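Local atomic coordinates of nonsense-mediated mRNA decay factor SMG5 (PDB entry 2HWY), a protein that takes part in nonsense-mediated mRNA decay, promoting dephosphorylation of UPF1, and has no RNase activity by itself. Residues Pro7-Leu12 and Arg34-Gly39. Residues are numbered along the deposited sequence; the frame is centred on the assembly and turned at random.
Sequences PDTQAL and RTVIDG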
loop_
_atom_site.group_PDB
_atom_site.type_symbol
_atom_site.label_atom_id
_atom_site.label_comp_id
_atom_site.label_asym_id
_atom_site.label_seq_id
_atom_site.Cartn_x
_atom_site.Cartn_y
_atom_site.Cartn_z
ATOM N N PRO A 7 0.540 0.127 1.041
ATOM C CA PRO A 7 0.426 -0.117 -0.383
ATOM C C PRO A 7 1.006 0.946 -1.305
ATOM O O PRO A 7 0.847 2.159 -1.085
ATOM C CB PRO A 7 -1.083 -0.178 -0.597
ATOM C CG PRO A 7 -1.614 -0.652 0.669
ATOM C CD PRO A 7 -0.767 -0.012 1.705
ATOM N N ASP A 8 1.679 0.439 -2.333
ATOM C CA ASP A 8 2.104 1.180 -3.530
ATOM C C ASP A 8 0.828 1.375 -4.367
ATOM O O ASP A 8 -0.190 0.718 -4.092
ATOM C CB ASP A 8 3.122 0.277 -4.249
ATOM C CG ASP A 8 3.837 0.934 -5.402
ATOM O OD1 ASP A 8 3.190 1.601 -6.248
ATOM O OD2 ASP A 8 5.068 0.730 -5.508
ATOM N N THR A 9 0.851 2.277 -5.349
ATOM C CA THR A 9 -0.247 2.392 -6.317
ATOM C C THR A 9 -0.310 1.080 -7.082
ATOM O O THR A 9 -1.379 0.509 -7.315
ATOM C CB THR A 9 -0.057 3.571 -7.348
ATOM O OG1 THR A 9 -0.349 4.826 -6.725
ATOM C CG2 THR A 9 -0.980 3.415 -8.551
ATOM N N GLN A 10 0.856 0.611 -7.484
ATOM C CA GLN A 10 0.932 -0.600 -8.268
ATOM C C GLN A 10 0.350 -1.784 -7.502
ATOM O O GLN A 10 -0.320 -2.631 -8.097
ATOM C CB GLN A 10 2.378 -0.889 -8.657
ATOM C CG GLN A 10 2.681 -0.734 -10.112
ATOM C CD GLN A 10 4.074 -1.270 -10.434
ATOM O OE1 GLN A 10 4.270 -2.001 -11.418
ATOM N NE2 GLN A 10 5.049 -0.928 -9.588
ATOM N N ALA A 11 0.622 -1.843 -6.196
ATOM C CA ALA A 11 0.135 -2.932 -5.342
ATOM C C ALA A 11 -1.380 -2.949 -5.302
ATOM O O ALA A 11 -1.996 -4.002 -5.392
ATOM C CB ALA A 11 0.690 -2.799 -3.932
ATOM N N LEU A 12 -1.974 -1.769 -5.166
ATOM C CA LEU A 12 -3.421 -1.638 -5.141
ATOM C C LEU A 12 -4.036 -1.931 -6.486
ATOM O O LEU A 12 -5.088 -2.547 -6.560
ATOM C CB LEU A 12 -3.821 -0.229 -4.709
ATOM C CG LEU A 12 -3.579 -0.005 -3.224
ATOM C CD1 LEU A 12 -3.553 1.476 -2.924
ATOM C CD2 LEU A 12 -4.621 -0.741 -2.355
ATOM N N ARG A 34 -1.534 9.520 0.890
ATOM C CA ARG A 34 -2.186 10.549 0.054
ATOM C C ARG A 34 -1.717 10.598 -1.392
ATOM O O ARG A 34 -2.490 10.906 -2.285
ATOM C CB ARG A 34 -1.980 11.953 0.658
ATOM C CG ARG A 34 -2.644 13.105 -0.148
ATOM C CD ARG A 34 -3.594 13.932 0.704
ATOM N NE ARG A 34 -4.519 13.028 1.367
ATOM C CZ ARG A 34 -5.541 12.428 0.770
ATOM N NH1 ARG A 34 -5.833 12.672 -0.503
ATOM N NH2 ARG A 34 -6.294 11.586 1.463
ATOM N N THR A 35 -0.437 10.339 -1.607
ATOM C CA THR A 35 0.147 10.374 -2.934
ATOM C C THR A 35 -0.355 9.192 -3.761
ATOM O O THR A 35 -0.435 9.282 -4.989
ATOM C CB THR A 35 1.688 10.379 -2.852
ATOM O OG1 THR A 35 2.234 10.790 -4.110
ATOM C CG2 THR A 35 2.253 9.004 -2.454
ATOM N N VAL A 36 -0.710 8.104 -3.068
ATOM C CA VAL A 36 -1.258 6.902 -3.673
ATOM C C VAL A 36 -2.742 7.127 -3.969
ATOM O O VAL A 36 -3.186 6.979 -5.102
ATOM C CB VAL A 36 -1.055 5.670 -2.738
ATOM C CG1 VAL A 36 -1.595 4.409 -3.381
ATOM C CG2 VAL A 36 0.412 5.492 -2.408
ATOM N N ILE A 37 -3.499 7.492 -2.945
ATOM C CA ILE A 37 -4.907 7.842 -3.092
ATOM C C ILE A 37 -5.151 8.864 -4.229
ATOM O O ILE A 37 -6.033 8.684 -5.083
ATOM C CB ILE A 37 -5.428 8.352 -1.726
ATOM C CG1 ILE A 37 -6.019 7.197 -0.928
ATOM C CG2 ILE A 37 -6.460 9.453 -1.863
ATOM C CD1 ILE A 37 -7.470 6.913 -1.224
ATOM N N ASP A 38 -4.373 9.938 -4.246
ATOM C CA ASP A 38 -4.483 10.936 -5.312
ATOM C C ASP A 38 -4.003 10.392 -6.665
ATOM O O ASP A 38 -4.553 10.746 -7.702
ATOM C CB ASP A 38 -3.740 12.227 -4.925
ATOM C CG ASP A 38 -4.400 12.947 -3.753
ATOM O OD1 ASP A 38 -5.510 12.507 -3.333
ATOM O OD2 ASP A 38 -3.812 13.937 -3.248
ATOM N N GLY A 39 -2.989 9.532 -6.644
ATOM C CA GLY A 39 -2.548 8.823 -7.840
ATOM C C GLY A 39 -3.659 7.970 -8.427
ATOM O O GLY A 39 -3.816 7.883 -9.654
#
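V36 projects from the first turn of helix 34-43 into the start of helix 9-14, and its two methyls divide the work. CG1 is held anti to the backbone N (chi1 -179°). From there V36 CG1 meets both L12 CD1 and T9 OG1 at 3.6 Å. The other branch, V36 CG2, rests 3.6 Å from the carbonyl oxygen P7 O. The side chains of L12 and V36 cross nearly at right angles, whereas those of T9 and V36 run past one another in opposite senses. No hydrogen bond links the two segments, so one branched residue illustrates how two helix beginnings can join by van der Waals contact alone, methyls meeting both carbon and oxygen.

Behind this first shell, D8 caps helix 9-14: D8 OD1 accepts from Q10 N at 2.8 Å, the donor lying 42° above the carboxylate plane. Helix 34-43 carries an internal salt bridge of its own, R34 NH1 to D38 OD1 at 2.9 Å, made by side chains that do not touch segment 7-12; R34 NE also donates to Q71 O.

Both helices begin just beyond neighbouring parallel strands, 4-7 and 29-32, of the PIN domain's central sheet. P7 and L12 pack on I32 of strand 29-32, while T9 and L12 reach L40 further along helix 34-43.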